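Local coordinates for protein phosphoribosylglycinamide synthetase (Anaerococcus prevotii, PDB 4DIM) that probably binds ATP and acts as a ligase of the ATP-grasp family, at residues V289-G294 against Q376-E381; N343-D348 against V352-F357. All coordinates share one frame; numbering follows the deposited sequence.

Overall arrangement
Followed from the N terminus, the chain passes through its eight-stranded antiparallel sheet before forming helix 285-293, where interaction 1 begins. The next 81 residues lead out and back to strand 375-381, whose residues 376-381 meet 289-294 and close this long loop. Interaction 2 lies wholly within it: 343-348 follow strand 336-343, and after only three more residues the chain returns as 352-357, so a tight local loop sits inside the larger one. Strands 351-356 and 375-381 are neighbours, bound by backbone bonds and by Gln376 with Glu353. Interaction 1 lays a helix on the sheet, and interaction 2 joins the edge strand to the turn after strand 336-343.

Interaction 1 of 2, residues V289-G294 against Q376-E381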
loop_
_atom_site.group_PDB
_atom_site.type_symbol
_atom_site.label_atom_id
_atom_site.label_comp_id
_atom_site.label_asym_id
_atom_site.label_seq_id
_atom_site.Cartn_x
_atom_site.Cartn_y
_atom_site.Cartn_z
ATOM N N VAL A 289 -4.274 -3.807 10.730
ATOM C CA VAL A 289 -3.180 -4.536 11.404
ATOM C C VAL A 289 -3.409 -4.401 12.909
ATOM O O VAL A 289 -3.293 -5.379 13.646
ATOM C CB VAL A 289 -1.765 -4.045 11.021
ATOM C CG1 VAL A 289 -0.716 -4.868 11.717
ATOM C CG2 VAL A 289 -1.511 -4.127 9.536
ATOM N N GLU A 290 -3.738 -3.185 13.358
ATOM C CA GLU A 290 -3.980 -2.877 14.781
ATOM C C GLU A 290 -5.155 -3.709 15.313
ATOM O O GLU A 290 -4.982 -4.415 16.291
ATOM C CB GLU A 290 -4.223 -1.356 14.992
ATOM C CG GLU A 290 -2.934 -0.544 14.892
ATOM C CD GLU A 290 -2.969 0.970 15.051
ATOM O OE1 GLU A 290 -4.016 1.600 14.770
ATOM O OE2 GLU A 290 -1.893 1.534 15.352
ATOM N N ILE A 291 -6.290 -3.720 14.603
ATOM C CA ILE A 291 -7.479 -4.540 14.960
ATOM C C ILE A 291 -7.121 -6.054 15.052
ATOM O O ILE A 291 -7.429 -6.700 16.045
ATOM C CB ILE A 291 -8.640 -4.315 13.922
ATOM C CG1 ILE A 291 -9.310 -2.958 14.117
ATOM C CG2 ILE A 291 -9.661 -5.421 13.969
ATOM C CD1 ILE A 291 -10.116 -2.428 12.912
ATOM N N ASN A 292 -6.508 -6.597 13.997
ATOM C CA ASN A 292 -6.173 -8.013 13.873
ATOM C C ASN A 292 -5.210 -8.532 14.898
ATOM O O ASN A 292 -5.401 -9.659 15.336
ATOM C CB ASN A 292 -5.602 -8.279 12.520
ATOM C CG ASN A 292 -5.331 -9.686 12.204
ATOM O OD1 ASN A 292 -4.189 -10.091 12.256
ATOM N ND2 ASN A 292 -6.372 -10.442 11.853
ATOM N N TYR A 293 -4.188 -7.772 15.293
ATOM C CA TYR A 293 -3.250 -8.269 16.328
ATOM C C TYR A 293 -3.424 -7.611 17.697
ATOM O O TYR A 293 -2.763 -8.041 18.645
ATOM C CB TYR A 293 -1.818 -8.039 15.877
ATOM C CG TYR A 293 -1.463 -8.842 14.654
ATOM C CD1 TYR A 293 -1.343 -10.221 14.718
ATOM C CD2 TYR A 293 -1.278 -8.226 13.420
ATOM C CE1 TYR A 293 -1.045 -10.974 13.595
ATOM C CE2 TYR A 293 -1.001 -8.972 12.278
ATOM C CZ TYR A 293 -0.847 -10.346 12.381
ATOM O OH TYR A 293 -0.557 -11.128 11.305
ATOM N N GLY A 294 -4.267 -6.579 17.797
ATOM C CA GLY A 294 -4.451 -5.828 19.033
ATOM C C GLY A 294 -3.187 -5.112 19.464
ATOM O O GLY A 294 -2.802 -5.148 20.650
ATOM N N GLN A 376 -14.496 7.781 5.613
ATOM C CA GLN A 376 -14.181 6.379 5.840
ATOM C C GLN A 376 -14.721 5.905 7.161
ATOM O O GLN A 376 -14.841 6.687 8.112
ATOM C CB GLN A 376 -12.675 6.119 5.786
ATOM C CG GLN A 376 -11.894 6.729 6.948
ATOM C CD GLN A 376 -10.423 6.726 6.694
ATOM O OE1 GLN A 376 -9.947 6.627 5.569
ATOM N NE2 GLN A 376 -9.669 6.924 7.716
ATOM N N ILE A 377 -15.020 4.604 7.202
ATOM C CA ILE A 377 -15.583 3.884 8.330
ATOM C C ILE A 377 -14.703 2.697 8.642
ATOM O O ILE A 377 -14.376 1.930 7.741
ATOM C CB ILE A 377 -17.024 3.381 8.008
ATOM C CG1 ILE A 377 -17.986 4.555 7.659
ATOM C CG2 ILE A 377 -17.582 2.530 9.172
ATOM C CD1 ILE A 377 -19.213 4.112 6.956
ATOM N N ILE A 378 -14.410 2.489 9.933
ATOM C CA ILE A 378 -13.690 1.324 10.388
ATOM C C ILE A 378 -14.467 0.694 11.544
ATOM O O ILE A 378 -14.796 1.352 12.523
ATOM C CB ILE A 378 -12.222 1.570 10.781
ATOM C CG1 ILE A 378 -11.518 2.449 9.782
ATOM C CG2 ILE A 378 -11.500 0.197 10.923
ATOM C CD1 ILE A 378 -10.225 2.878 10.223
ATOM N N VAL A 379 -14.719 -0.610 11.411
ATOM C CA VAL A 379 -15.383 -1.422 12.423
ATOM C C VAL A 379 -14.541 -2.674 12.694
ATOM O O VAL A 379 -13.690 -3.045 11.872
ATOM C CB VAL A 379 -16.813 -1.783 12.057
ATOM C CG1 VAL A 379 -17.623 -0.516 11.786
ATOM C CG2 VAL A 379 -16.864 -2.732 10.866
ATOM N N LYS A 380 -14.749 -3.244 13.903
ATOM C CA LYS A 380 -14.147 -4.472 14.417
ATOM C C LYS A 380 -15.267 -5.297 15.066
ATOM O O LYS A 380 -16.193 -4.703 15.611
ATOM C CB LYS A 380 -12.993 -4.174 15.426
ATOM C CG LYS A 380 -13.396 -3.441 16.711
ATOM C CD LYS A 380 -12.194 -3.296 17.631
ATOM C CE LYS A 380 -12.381 -2.440 18.858
ATOM N NZ LYS A 380 -13.513 -2.886 19.730
ATOM N N GLU A 381 -15.187 -6.641 15.037
ATOM C CA GLU A 381 -16.227 -7.531 15.604
ATOM C C GLU A 381 -15.689 -9.005 15.577
ATOM O O GLU A 381 -14.597 -9.204 15.079
ATOM C CB GLU A 381 -17.529 -7.344 14.788
ATOM C CG GLU A 381 -18.786 -8.018 15.297
ATOM C CD GLU A 381 -19.220 -7.996 16.747
ATOM O OE1 GLU A 381 -20.174 -7.246 17.062
ATOM O OE2 GLU A 381 -18.788 -8.912 17.487
#
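Ile291 projects from helix 285-293 onto Ile378 and Lys380 of strand 375-381, a helix-on-sheet packing against the eight-stranded antiparallel sheet of this ATP-grasp family protein. The helical and strand segments run nearly parallel, with 8° between their directions and a closest axis approach of 9.6 Å. That spacing is bridged by one branched aliphatic side chain, and the interface is small.

The apolar contact comes first. Both branches of Ile291 are used: CD1 reaches the CG2 methyl of Ile378 at 3.6 Å, while CG2 lies 3.8 Å from Lys380 CB. With CG2 opposite the backbone N (chi1 -74°), that methyl is turned to Lys380, and the nearly extended chi2 sends CD1 on to Ile378. Isoleucine suits the place because its fork covers two strand residues at once; Ile378, beta-branched and at home in a strand, offers a methyl in return. Val352 of the adjoining strand also touches Ile291, so the side chain touches two neighbouring strands, whereas Val379 points its side chain to the other face and packs on Ile394 of helix 384-395.

No hydrogen bond links the two segments. Lys380 contributes only the aliphatic root of its side chain: with CG lodged between the backbone N and the carbonyl carbon (chi1 63°), the chain leads away from the helix, and NZ is hydrogen-bonded to the carbonyl O of Asp349. A lysine can thus serve both settings, its methylene against the isoleucine and its ammonium at a backbone oxygen. The CD1 methyl of Ile291 also reaches the strand backbone, where it lies 3.8 Å from Val379 O.

Interaction 2 of 2, residues N343-D348 against V352-F357; sequences NSNAKD and VEITFF
The backbones stay well apart, the nearest CA atoms, of Asn343 and Ile354, being 9.0 Å from each other, too far for main-chain pairing, so side chains alone span the gap between the turn and the strand.

Asn343 and Ile354 approach from opposite directions. The amide nitrogen ND2 of Asn343 lies 3.7 Å from Ile354 CG2 and 4.0 Å from its CD1, so both methyls rest against it in van der Waals contact. With CG opposite its backbone N (chi1 180°), Asn343 extends toward the strand, and its CB also comes within 4.3 Å of Phe356 CE2, meeting that ring obliquely. Asn345 adds a looser contact, ND2 to Ile354 CD1.

The carbonyl of the same amide serves its own turn. Asn343 OD1 accepts the backbone N-H of Asn345 at 3.1 Å, the donor standing well above the carbonyl plane, and also a weak bond from Asn345 ND2, whose stronger partner is the backbone O of Ile394 in helix 384-395. Asparagine suits the place because its carbonyl oxygen can close the turn while its NH2 end packs on the isoleucine methyls. Were Asn343 replaced by alanine, the N-H of Asn345 would probably lose this acceptor and a gap would be left beside the Ile354 methyls.

Ile398 of strand 398-402 touches Asn343, Asn345 and Phe356. On the strand, Glu353 OE2 takes the Thr355 hydroxyl on its anti lone pair, 2.7 Å from OG1. The two segments combine an Asx turn that begins at the last residue of strand 336-343 with a classic beta bulge at the sheet's edge, where Val352 and Glu353 together face Ile378.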
loop_
_atom_site.group_PDB
_atom_site.type_symbol
_atom_site.label_atom_id
_atom_site.label_comp_id
_atom_site.label_asym_id
_atom_site.label_seq_id
_atom_site.Cartn_x
_atom_site.Cartn_y
_atom_site.Cartn_z
ATOM N N ASN A 343 -24.731 12.345 10.659
ATOM C CA ASN A 343 -24.389 11.047 11.231
ATOM C C ASN A 343 -25.269 10.802 12.446
ATOM O O ASN A 343 -24.962 11.292 13.536
ATOM C CB ASN A 343 -22.897 10.973 11.612
ATOM C CG ASN A 343 -22.488 9.653 12.215
ATOM O OD1 ASN A 343 -23.237 8.681 12.218
ATOM N ND2 ASN A 343 -21.299 9.585 12.761
ATOM N N SER A 344 -26.333 9.999 12.273
ATOM C CA SER A 344 -27.270 9.702 13.354
ATOM C C SER A 344 -26.878 8.429 14.137
ATOM O O SER A 344 -27.687 7.933 14.920
ATOM C CB SER A 344 -28.695 9.587 12.802
ATOM O OG SER A 344 -28.909 8.515 11.899
ATOM N N ASN A 345 -25.630 7.943 13.989
ATOM C CA ASN A 345 -25.171 6.723 14.670
ATOM C C ASN A 345 -24.755 6.962 16.097
ATOM O O ASN A 345 -24.100 7.956 16.394
ATOM C CB ASN A 345 -23.979 6.101 13.941
ATOM C CG ASN A 345 -24.370 5.598 12.596
ATOM O OD1 ASN A 345 -25.243 4.749 12.510
ATOM N ND2 ASN A 345 -23.776 6.118 11.533
ATOM N N ALA A 346 -25.021 5.973 16.943
ATOM C CA ALA A 346 -24.679 6.022 18.360
ATOM C C ALA A 346 -23.218 5.608 18.650
ATOM O O ALA A 346 -22.614 4.842 17.895
ATOM C CB ALA A 346 -25.625 5.111 19.137
ATOM N N LYS A 347 -22.694 6.102 19.794
ATOM C CA LYS A 347 -21.355 5.786 20.336
ATOM C C LYS A 347 -21.206 4.275 20.532
ATOM O O LYS A 347 -22.045 3.664 21.205
ATOM C CB LYS A 347 -21.123 6.499 21.690
ATOM C CG LYS A 347 -21.013 8.022 21.572
ATOM C CD LYS A 347 -22.103 8.764 22.357
ATOM C CE LYS A 347 -22.097 10.252 22.089
ATOM N NZ LYS A 347 -22.801 10.616 20.825
ATOM N N ASP A 348 -20.163 3.677 19.922
ATOM C CA ASP A 348 -19.947 2.234 19.949
ATOM C C ASP A 348 -18.452 1.924 19.885
ATOM O O ASP A 348 -17.762 2.407 18.987
ATOM C CB ASP A 348 -20.687 1.632 18.743
ATOM C CG ASP A 348 -20.736 0.119 18.611
ATOM O OD1 ASP A 348 -20.110 -0.582 19.446
ATOM O OD2 ASP A 348 -21.406 -0.369 17.672
ATOM N N VAL A 352 -14.542 1.779 15.269
ATOM C CA VAL A 352 -13.196 2.266 15.489
ATOM C C VAL A 352 -13.085 3.690 14.969
ATOM O O VAL A 352 -12.456 4.532 15.601
ATOM C CB VAL A 352 -12.202 1.325 14.788
ATOM C CG1 VAL A 352 -10.799 1.907 14.789
ATOM C CG2 VAL A 352 -12.240 -0.070 15.421
ATOM N N GLU A 353 -13.648 3.945 13.795
ATOM C CA GLU A 353 -13.544 5.250 13.175
ATOM C C GLU A 353 -14.698 5.543 12.236
ATOM O O GLU A 353 -15.177 4.642 11.555
ATOM C CB GLU A 353 -12.237 5.322 12.382
ATOM C CG GLU A 353 -11.772 6.727 12.105
ATOM C CD GLU A 353 -10.653 6.813 11.094
ATOM O OE1 GLU A 353 -9.568 6.228 11.331
ATOM O OE2 GLU A 353 -10.869 7.472 10.053
ATOM N N ILE A 354 -15.165 6.801 12.269
ATOM C CA ILE A 354 -16.128 7.401 11.344
ATOM C C ILE A 354 -15.611 8.783 11.115
ATOM O O ILE A 354 -15.783 9.637 11.985
ATOM C CB ILE A 354 -17.635 7.420 11.746
ATOM C CG1 ILE A 354 -18.252 6.011 11.717
ATOM C CG2 ILE A 354 -18.411 8.337 10.771
ATOM C CD1 ILE A 354 -19.659 5.923 12.366
ATOM N N THR A 355 -14.927 9.012 9.999
ATOM C CA THR A 355 -14.421 10.349 9.717
ATOM C C THR A 355 -14.879 10.795 8.363
ATOM O O THR A 355 -14.929 9.998 7.424
ATOM C CB THR A 355 -12.883 10.403 9.821
ATOM O OG1 THR A 355 -12.305 9.478 8.909
ATOM C CG2 THR A 355 -12.386 10.152 11.246
ATOM N N PHE A 356 -15.165 12.093 8.262
ATOM C CA PHE A 356 -15.546 12.734 7.017
ATOM C C PHE A 356 -14.407 13.639 6.563
ATOM O O PHE A 356 -13.735 14.277 7.381
ATOM C CB PHE A 356 -16.858 13.504 7.177
ATOM C CG PHE A 356 -17.976 12.580 7.598
ATOM C CD1 PHE A 356 -18.456 11.603 6.729
ATOM C CD2 PHE A 356 -18.440 12.576 8.908
ATOM C CE1 PHE A 356 -19.407 10.678 7.159
ATOM C CE2 PHE A 356 -19.369 11.639 9.335
ATOM C CZ PHE A 356 -19.867 10.716 8.451
ATOM N N PHE A 357 -14.157 13.618 5.247
ATOM C CA PHE A 357 -13.136 14.418 4.574
ATOM C C PHE A 357 -13.710 15.711 3.972
ATOM O O PHE A 357 -12.947 16.651 3.798
ATOM C CB PHE A 357 -12.480 13.603 3.445
ATOM C CG PHE A 357 -12.005 12.214 3.813
ATOM C CD1 PHE A 357 -11.362 11.976 5.018
ATOM C CD2 PHE A 357 -12.104 11.168 2.902
ATOM C CE1 PHE A 357 -10.912 10.711 5.336
ATOM C CE2 PHE A 357 -11.653 9.909 3.220
ATOM C CZ PHE A 357 -11.091 9.679 4.446
#